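Exocyst complex component EXO70 (PDB 2B1E) acts as a subunit of the exocyst, the complex that tethers secretory vesicles to sites of exocytosis, and plays a role in its assembly. Local coordinates at residues 386-391 with 411-416; 379-384 with 397-402; 308-313 with 418-423. All blocks are in the same frame, centred on the assembly; numbering follows the deposited sequence.

Interaction 1: 386-391 with 411-416; sequences KAQIAL and QRIGFF
Ile413 overlaps three side chains of 386-391 at once and contributes the largest share of the contact. Its CD1 lies 3.7 Å from Gln388 CG, the two chains crossing at about a right angle, so that it is the aliphatic root of the glutamine that does the touching. One carbon further in, Ile413 CG1 runs past Leu391 CD1 at 3.8 Å, and the same CG1 faces Ala387 CB at 4.1 Å. The isoleucine reaches this position because its CG1 branch is anti to its own carbonyl carbon (chi1 -68°), while CG2 is turned to meet Glu384.

Ala387 is small enough to be shared: its methyl also meets the ring of Phe416, with CB 4.0 Å from CD2. At the other end, Leu391 divides its two methyls, CD1 going to the isoleucine and CD2 to the Arg412 guanidinium, 3.6 Å from NH1. Here a methyl simply lies against the guanidinium. The arginine is stretched out along its whole length, and its polar grip lies beyond the pair, where NE donates to Asn307; no hydrogen bond joins the two segments.

The segment axes approach to 10.5 Å and run at 144°, antiparallel but clearly splayed. Seen from Ile413, the partners Glu384, Ala387, Gln388 and Leu391 are spaced as the four corners of one hole, making this a local case of knobs-into-holes packing between successive antiparallel helices of the elongated, all-helical Exo70 rod.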
loop_
_atom_site.group_PDB
_atom_site.type_symbol
_atom_site.label_atom_id
_atom_site.label_comp_id
_atom_site.label_asym_id
_atom_site.label_seq_id
_atom_site.Cartn_x
_atom_site.Cartn_y
_atom_site.Cartn_z
ATOM N N LYS A 386 -1.780 29.885 -8.629
ATOM C CA LYS A 386 -1.597 30.808 -7.522
ATOM C C LYS A 386 -0.741 32.001 -7.927
ATOM O O LYS A 386 -1.021 33.134 -7.545
ATOM C CB LYS A 386 -0.948 30.105 -6.338
ATOM C CG LYS A 386 -0.681 31.063 -5.190
ATOM C CD LYS A 386 0.039 30.406 -4.062
ATOM C CE LYS A 386 1.507 30.198 -4.359
ATOM N NZ LYS A 386 2.162 29.631 -3.154
ATOM N N ALA A 387 0.296 31.748 -8.712
ATOM C CA ALA A 387 1.170 32.820 -9.162
ATOM C C ALA A 387 0.392 33.804 -10.038
ATOM O O ALA A 387 0.551 35.012 -9.905
ATOM C CB ALA A 387 2.350 32.250 -9.932
ATOM N N GLN A 388 -0.449 33.286 -10.930
ATOM C CA GLN A 388 -1.235 34.157 -11.800
ATOM C C GLN A 388 -2.200 35.037 -10.996
ATOM O O GLN A 388 -2.364 36.225 -11.284
ATOM C CB GLN A 388 -2.000 33.327 -12.843
ATOM C CG GLN A 388 -1.123 32.928 -14.033
ATOM C CD GLN A 388 -1.921 32.417 -15.219
ATOM O OE1 GLN A 388 -2.934 32.999 -15.591
ATOM N NE2 GLN A 388 -1.451 31.338 -15.830
ATOM N N ILE A 389 -2.834 34.447 -9.991
ATOM C CA ILE A 389 -3.773 35.174 -9.136
ATOM C C ILE A 389 -3.020 36.216 -8.306
ATOM O O ILE A 389 -3.548 37.284 -7.990
ATOM C CB ILE A 389 -4.499 34.201 -8.178
ATOM C CG1 ILE A 389 -5.401 33.260 -8.986
ATOM C CG2 ILE A 389 -5.303 34.971 -7.149
ATOM C CD1 ILE A 389 -6.071 32.192 -8.159
ATOM N N ALA A 390 -1.784 35.892 -7.951
ATOM C CA ALA A 390 -0.953 36.791 -7.162
ATOM C C ALA A 390 -0.485 37.999 -7.974
ATOM O O ALA A 390 -0.462 39.113 -7.459
ATOM C CB ALA A 390 0.255 36.032 -6.618
ATOM N N LEU A 391 -0.119 37.782 -9.237
ATOM C CA LEU A 391 0.368 38.870 -10.083
ATOM C C LEU A 391 -0.725 39.604 -10.850
ATOM O O LEU A 391 -0.535 40.753 -11.241
ATOM C CB LEU A 391 1.403 38.354 -11.083
ATOM C CG LEU A 391 2.677 37.740 -10.505
ATOM C CD1 LEU A 391 3.487 37.128 -11.624
ATOM C CD2 LEU A 391 3.478 38.788 -9.758
ATOM N N GLN A 411 7.345 35.297 -18.169
ATOM C CA GLN A 411 8.765 35.116 -17.902
ATOM C C GLN A 411 9.012 34.774 -16.436
ATOM O O GLN A 411 9.691 33.794 -16.135
ATOM C CB GLN A 411 9.560 36.371 -18.295
ATOM C CG GLN A 411 11.067 36.235 -18.031
ATOM C CD GLN A 411 11.866 37.368 -18.649
ATOM O OE1 GLN A 411 11.586 38.544 -18.412
ATOM N NE2 GLN A 411 12.863 37.019 -19.445
ATOM N N ARG A 412 8.446 35.573 -15.531
ATOM C CA ARG A 412 8.609 35.348 -14.093
ATOM C C ARG A 412 7.919 34.078 -13.601
ATOM O O ARG A 412 8.484 33.335 -12.792
ATOM C CB ARG A 412 8.077 36.545 -13.290
ATOM C CG ARG A 412 8.166 36.310 -11.785
ATOM C CD ARG A 412 7.635 37.448 -10.919
ATOM N NE ARG A 412 7.770 37.080 -9.508
ATOM C CZ ARG A 412 7.409 37.841 -8.480
ATOM N NH1 ARG A 412 6.875 39.040 -8.682
ATOM N NH2 ARG A 412 7.584 37.398 -7.243
ATOM N N ILE A 413 6.689 33.844 -14.061
ATOM C CA ILE A 413 5.959 32.652 -13.662
ATOM C C ILE A 413 6.711 31.427 -14.185
ATOM O O ILE A 413 6.853 30.421 -13.478
ATOM C CB ILE A 413 4.509 32.675 -14.207
ATOM C CG1 ILE A 413 3.714 33.777 -13.498
ATOM C CG2 ILE A 413 3.857 31.304 -14.014
ATOM C CD1 ILE A 413 2.378 34.160 -14.193
ATOM N N GLY A 414 7.219 31.519 -15.410
ATOM C CA GLY A 414 7.971 30.402 -15.962
ATOM C C GLY A 414 9.179 30.073 -15.098
ATOM O O GLY A 414 9.465 28.907 -14.809
ATOM N N PHE A 415 9.890 31.114 -14.679
ATOM C CA PHE A 415 11.077 30.963 -13.837
ATOM C C PHE A 415 10.690 30.343 -12.490
ATOM O O PHE A 415 11.321 29.391 -12.018
ATOM C CB PHE A 415 11.723 32.337 -13.623
ATOM C CG PHE A 415 12.909 32.315 -12.691
ATOM C CD1 PHE A 415 14.129 31.783 -13.106
ATOM C CD2 PHE A 415 12.801 32.818 -11.396
ATOM C CE1 PHE A 415 15.232 31.748 -12.241
ATOM C CE2 PHE A 415 13.901 32.791 -10.520
ATOM C CZ PHE A 415 15.118 32.253 -10.946
ATOM N N PHE A 416 9.656 30.898 -11.866
ATOM C CA PHE A 416 9.167 30.401 -10.581
ATOM C C PHE A 416 8.853 28.898 -10.642
ATOM O O PHE A 416 9.323 28.127 -9.799
ATOM C CB PHE A 416 7.935 31.223 -10.166
ATOM C CG PHE A 416 7.224 30.722 -8.934
ATOM C CD1 PHE A 416 7.913 30.521 -7.731
ATOM C CD2 PHE A 416 5.855 30.488 -8.968
ATOM C CE1 PHE A 416 7.242 30.097 -6.584
ATOM C CE2 PHE A 416 5.163 30.063 -7.824
ATOM C CZ PHE A 416 5.856 29.866 -6.628
#

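Interaction 2: 379-384 with 397-402; sequences LAVNLE and PDVANP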
loop_
_atom_site.group_PDB
_atom_site.type_symbol
_atom_site.label_atom_id
_atom_site.label_comp_id
_atom_site.label_asym_id
_atom_site.label_seq_id
_atom_site.Cartn_x
_atom_site.Cartn_y
_atom_site.Cartn_z
ATOM N N LEU A 379 1.149 19.846 -8.805
ATOM C CA LEU A 379 1.973 20.813 -8.086
ATOM C C LEU A 379 2.332 22.004 -8.982
ATOM O O LEU A 379 2.157 23.167 -8.603
ATOM C CB LEU A 379 3.263 20.146 -7.596
ATOM C CG LEU A 379 4.304 21.093 -6.992
ATOM C CD1 LEU A 379 3.763 21.733 -5.699
ATOM C CD2 LEU A 379 5.572 20.315 -6.717
ATOM N N ALA A 380 2.840 21.709 -10.174
ATOM C CA ALA A 380 3.236 22.753 -11.107
ATOM C C ALA A 380 2.084 23.673 -11.505
ATOM O O ALA A 380 2.201 24.894 -11.392
ATOM C CB ALA A 380 3.872 22.131 -12.360
ATOM N N VAL A 381 0.972 23.098 -11.962
ATOM C CA VAL A 381 -0.169 23.902 -12.394
ATOM C C VAL A 381 -0.788 24.717 -11.254
ATOM O O VAL A 381 -1.149 25.875 -11.443
ATOM C CB VAL A 381 -1.267 23.021 -13.061
ATOM C CG1 VAL A 381 -1.920 22.122 -12.032
ATOM C CG2 VAL A 381 -2.308 23.903 -13.735
ATOM N N ASN A 382 -0.914 24.124 -10.072
ATOM C CA ASN A 382 -1.482 24.854 -8.937
ATOM C C ASN A 382 -0.557 25.974 -8.465
ATOM O O ASN A 382 -1.022 27.036 -8.050
ATOM C CB ASN A 382 -1.813 23.888 -7.811
ATOM C CG ASN A 382 -3.159 23.235 -8.018
ATOM O OD1 ASN A 382 -4.188 23.793 -7.636
ATOM N ND2 ASN A 382 -3.166 22.066 -8.657
ATOM N N LEU A 383 0.751 25.750 -8.529
ATOM C CA LEU A 383 1.670 26.818 -8.168
ATOM C C LEU A 383 1.518 27.907 -9.232
ATOM O O LEU A 383 1.615 29.094 -8.929
ATOM C CB LEU A 383 3.117 26.336 -8.153
ATOM C CG LEU A 383 3.584 25.576 -6.914
ATOM C CD1 LEU A 383 5.012 25.114 -7.112
ATOM C CD2 LEU A 383 3.460 26.473 -5.681
ATOM N N GLU A 384 1.284 27.503 -10.480
ATOM C CA GLU A 384 1.116 28.475 -11.563
ATOM C C GLU A 384 -0.164 29.276 -11.362
ATOM O O GLU A 384 -0.173 30.506 -11.506
ATOM C CB GLU A 384 1.040 27.803 -12.942
ATOM C CG GLU A 384 1.336 28.808 -14.055
ATOM C CD GLU A 384 0.777 28.434 -15.418
ATOM O OE1 GLU A 384 0.809 27.240 -15.802
ATOM O OE2 GLU A 384 0.316 29.359 -16.114
ATOM N N PRO A 397 -7.197 33.038 -14.222
ATOM C CA PRO A 397 -5.952 32.369 -14.608
ATOM C C PRO A 397 -6.090 31.523 -15.867
ATOM O O PRO A 397 -7.128 30.901 -16.096
ATOM C CB PRO A 397 -5.629 31.516 -13.384
ATOM C CG PRO A 397 -6.164 32.356 -12.257
ATOM C CD PRO A 397 -7.511 32.777 -12.809
ATOM N N ASP A 398 -5.046 31.522 -16.689
ATOM C CA ASP A 398 -5.027 30.714 -17.899
ATOM C C ASP A 398 -3.740 29.907 -17.825
ATOM O O ASP A 398 -2.724 30.269 -18.412
ATOM C CB ASP A 398 -5.050 31.596 -19.154
ATOM C CG ASP A 398 -5.030 30.777 -20.436
ATOM O OD1 ASP A 398 -5.407 29.586 -20.380
ATOM O OD2 ASP A 398 -4.651 31.318 -21.497
ATOM N N VAL A 399 -3.791 28.814 -17.071
ATOM C CA VAL A 399 -2.630 27.962 -16.865
ATOM C C VAL A 399 -2.321 27.056 -18.044
ATOM O O VAL A 399 -3.173 26.820 -18.909
ATOM C CB VAL A 399 -2.804 27.063 -15.612
ATOM C CG1 VAL A 399 -3.049 27.929 -14.376
ATOM C CG2 VAL A 399 -3.958 26.076 -15.826
ATOM N N ALA A 400 -1.094 26.542 -18.055
ATOM C CA ALA A 400 -0.633 25.640 -19.098
ATOM C C ALA A 400 -0.804 26.234 -20.481
ATOM O O ALA A 400 -1.173 25.536 -21.421
ATOM C CB ALA A 400 -1.378 24.315 -19.006
ATOM N N ASN A 401 -0.549 27.525 -20.612
ATOM C CA ASN A 401 -0.672 28.165 -21.908
ATOM C C ASN A 401 0.445 29.172 -22.123
ATOM O O ASN A 401 0.326 30.331 -21.748
ATOM C CB ASN A 401 -2.035 28.848 -22.043
ATOM C CG ASN A 401 -2.203 29.542 -23.382
ATOM O OD1 ASN A 401 -1.417 29.321 -24.308
ATOM N ND2 ASN A 401 -3.238 30.376 -23.498
ATOM N N PRO A 402 1.561 28.727 -22.724
ATOM C CA PRO A 402 2.739 29.549 -23.019
ATOM C C PRO A 402 2.463 30.696 -23.994
ATOM O O PRO A 402 3.273 31.609 -24.122
ATOM C CB PRO A 402 3.725 28.542 -23.613
ATOM C CG PRO A 402 3.345 27.262 -22.951
ATOM C CD PRO A 402 1.841 27.302 -22.977
#
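Glu384 takes the backbone N-H of Ala400 on OE1, a nearly perfectly straight bond (3.0 Å, 179° at the hydrogen) that arrives on the syn side, 18° out of the carboxylate plane. The other oxygen, OE2, rests against Val399 CA at 3.3 Å, so the carboxylate as a whole lies alongside the backbone joining these two loop residues. The extended chain of the glutamate, with CG roughly opposite the backbone N (chi1 -161°), carries its acid group this far from the helix.

One turn earlier, Val381 meets the loop through carbon alone. Its CG2 is pressed against Val399 CG2 at 3.4 Å, closer than two methyls normally come, and Val399 CB sits 3.7 Å from the same methyl. Val399 is thereby wedged between an apolar neighbour and a carboxylate on a single face of helix 364-391. The arrangement is that of a connection between two helices folding back over the helix it has just left, with a backbone N-H met by a buried acid. Ala400, in a left-handed helical conformation, turns the chain just where its N-H is held.

The carboxylate has further partners: Tyr452 OH on OE1, and both Tyr455 OH and Gln388 NE2 on OE2. An alanine in place of Glu384 would probably leave the Ala400 N-H, these tyrosine hydroxyls and the Gln388 amide without their common partner and hold the turn less firmly.

Further out, Asn401 ND2 donates to Asp398 OD2 at 2.6 Å, linking the two residues that flank Val399 and Ala400, while Asp398 OD1 forms a salt bridge with Lys350, which also reaches Val399 O.

Interaction 3: 308-313 with 418-423; sequences GVTEAT and LMNLTL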
loop_
_atom_site.group_PDB
_atom_site.type_symbol
_atom_site.label_atom_id
_atom_site.label_comp_id
_atom_site.label_asym_id
_atom_site.label_seq_id
_atom_site.Cartn_x
_atom_site.Cartn_y
_atom_site.Cartn_z
ATOM N N GLY A 308 11.696 31.430 -5.605
ATOM C CA GLY A 308 12.327 30.146 -5.360
ATOM C C GLY A 308 11.393 29.017 -4.974
ATOM O O GLY A 308 10.169 29.118 -5.123
ATOM N N VAL A 309 11.988 27.938 -4.470
ATOM C CA VAL A 309 11.252 26.752 -4.048
ATOM C C VAL A 309 10.292 27.098 -2.909
ATOM O O VAL A 309 10.658 27.827 -1.984
ATOM C CB VAL A 309 12.222 25.644 -3.558
ATOM C CG1 VAL A 309 11.440 24.390 -3.192
ATOM C CG2 VAL A 309 13.240 25.325 -4.638
ATOM N N THR A 310 9.065 26.585 -2.978
ATOM C CA THR A 310 8.085 26.856 -1.930
ATOM C C THR A 310 7.937 25.654 -1.011
ATOM O O THR A 310 8.372 24.543 -1.337
ATOM C CB THR A 310 6.683 27.153 -2.496
ATOM O OG1 THR A 310 6.149 25.956 -3.071
ATOM C CG2 THR A 310 6.741 28.249 -3.558
ATOM N N GLU A 311 7.300 25.874 0.133
ATOM C CA GLU A 311 7.085 24.800 1.085
ATOM C C GLU A 311 6.118 23.776 0.509
ATOM O O GLU A 311 6.163 22.605 0.873
ATOM C CB GLU A 311 6.567 25.371 2.407
ATOM C CG GLU A 311 7.541 26.381 3.026
ATOM C CD GLU A 311 7.121 26.863 4.408
ATOM O OE1 GLU A 311 6.031 27.472 4.529
ATOM O OE2 GLU A 311 7.890 26.633 5.372
ATOM N N ALA A 312 5.245 24.210 -0.397
ATOM C CA ALA A 312 4.294 23.294 -1.018
ATOM C C ALA A 312 5.112 22.234 -1.745
ATOM O O ALA A 312 4.855 21.041 -1.630
ATOM C CB ALA A 312 3.394 24.037 -2.012
ATOM N N THR A 313 6.119 22.688 -2.476
ATOM C CA THR A 313 6.984 21.794 -3.233
ATOM C C THR A 313 7.790 20.899 -2.294
ATOM O O THR A 313 7.829 19.682 -2.473
ATOM C CB THR A 313 7.921 22.613 -4.150
ATOM O OG1 THR A 313 7.122 23.325 -5.106
ATOM C CG2 THR A 313 8.899 21.711 -4.888
ATOM N N LEU A 418 9.917 26.649 -12.812
ATOM C CA LEU A 418 11.135 25.888 -13.060
ATOM C C LEU A 418 12.013 25.783 -11.815
ATOM O O LEU A 418 12.642 24.749 -11.589
ATOM C CB LEU A 418 11.918 26.494 -14.226
ATOM C CG LEU A 418 11.290 26.239 -15.601
ATOM C CD1 LEU A 418 11.929 27.150 -16.611
ATOM C CD2 LEU A 418 11.452 24.792 -16.012
ATOM N N MET A 419 12.054 26.823 -10.985
ATOM C CA MET A 419 12.885 26.731 -9.789
ATOM C C MET A 419 12.345 25.634 -8.882
ATOM O O MET A 419 13.109 24.930 -8.214
ATOM C CB MET A 419 12.944 28.066 -9.026
ATOM C CG MET A 419 13.875 29.119 -9.651
ATOM S SD MET A 419 15.631 28.616 -9.792
ATOM C CE MET A 419 16.124 28.716 -8.078
ATOM N N ASN A 420 11.027 25.480 -8.861
ATOM C CA ASN A 420 10.427 24.451 -8.040
ATOM C C ASN A 420 10.631 23.082 -8.693
ATOM O O ASN A 420 10.998 22.119 -8.020
ATOM C CB ASN A 420 8.935 24.742 -7.818
ATOM C CG ASN A 420 8.705 25.881 -6.826
ATOM O OD1 ASN A 420 8.799 27.063 -7.172
ATOM N ND2 ASN A 420 8.419 25.526 -5.589
ATOM N N LEU A 421 10.408 22.992 -10.000
ATOM C CA LEU A 421 10.599 21.721 -10.687
ATOM C C LEU A 421 12.048 21.250 -10.573
ATOM O O LEU A 421 12.324 20.063 -10.716
ATOM C CB LEU A 421 10.207 21.833 -12.160
ATOM C CG LEU A 421 8.706 21.907 -12.466
ATOM C CD1 LEU A 421 8.516 22.182 -13.963
ATOM C CD2 LEU A 421 8.019 20.600 -12.061
ATOM N N THR A 422 12.969 22.178 -10.326
ATOM C CA THR A 422 14.378 21.824 -10.179
ATOM C C THR A 422 14.543 20.939 -8.947
ATOM O O THR A 422 15.237 19.918 -8.995
ATOM C CB THR A 422 15.268 23.078 -10.042
ATOM O OG1 THR A 422 15.441 23.672 -11.329
ATOM C CG2 THR A 422 16.635 22.710 -9.470
ATOM N N LEU A 423 13.903 21.326 -7.843
ATOM C CA LEU A 423 13.975 20.520 -6.631
ATOM C C LEU A 423 13.217 19.220 -6.898
ATOM O O LEU A 423 13.649 18.146 -6.475
ATOM C CB LEU A 423 13.354 21.245 -5.432
ATOM C CG LEU A 423 13.258 20.365 -4.176
ATOM C CD1 LEU A 423 14.649 19.901 -3.770
ATOM C CD2 LEU A 423 12.606 21.128 -3.044
#
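The Asn420 amide is sandwiched between the loop and a helix: Val309 CA lies over one face, 3.9 Å from Asn420 CG, and the Leu383 side chain covers the opposite face. Around the outer end of the amide gather the Gly308 carbonyl, the Thr310 backbone N and the Thr313 hydroxyl.

Beside this polar centre, Val309 packs by both methyls. CG1, anti to the backbone N (chi1 -177°), presses on Leu423 CD2 at a tight 3.5 Å, the two side chains crossing at about a right angle, and CG2 comes to 3.6 Å from Met419 O. Next to it in the chain, Gly308 CA lies 4.3 Å from Met419 CB.

Thr310 is the N-cap of helix 311-323; its OG1 accepts weak bonds from Ala312 N and from Thr313 N, the latter at 3.3 Å. Its side chain also touches Phe416 of helix 410-429. Thr310 and Thr313 both meet Leu383 of helix 364-391, so the start of helix 311-323 sits where three helices converge, while Leu418 and Leu421 pack on helix 440-473.

Following the chain from the N terminus, residues 308-313 come first and wait more than a hundred residues for their partner, 418-423; interaction 3 therefore closes the widest loop, and the other two contacts are nested within it. Inside, helix 364-391 supplies 379-384 and then 386-391. The connection after that helix returns as 397-402 to close interaction 2, before helix 410-429 brings 411-416 back to close interaction 1, so these two cross. Gln388 of interaction 1 joins them directly, its OE1 accepting from Asp398 N. Phe416 touches Gly308 and Thr310, and Leu383 touches Thr313 and Asn420, tying helices 311-323, 364-391 and 410-429 together.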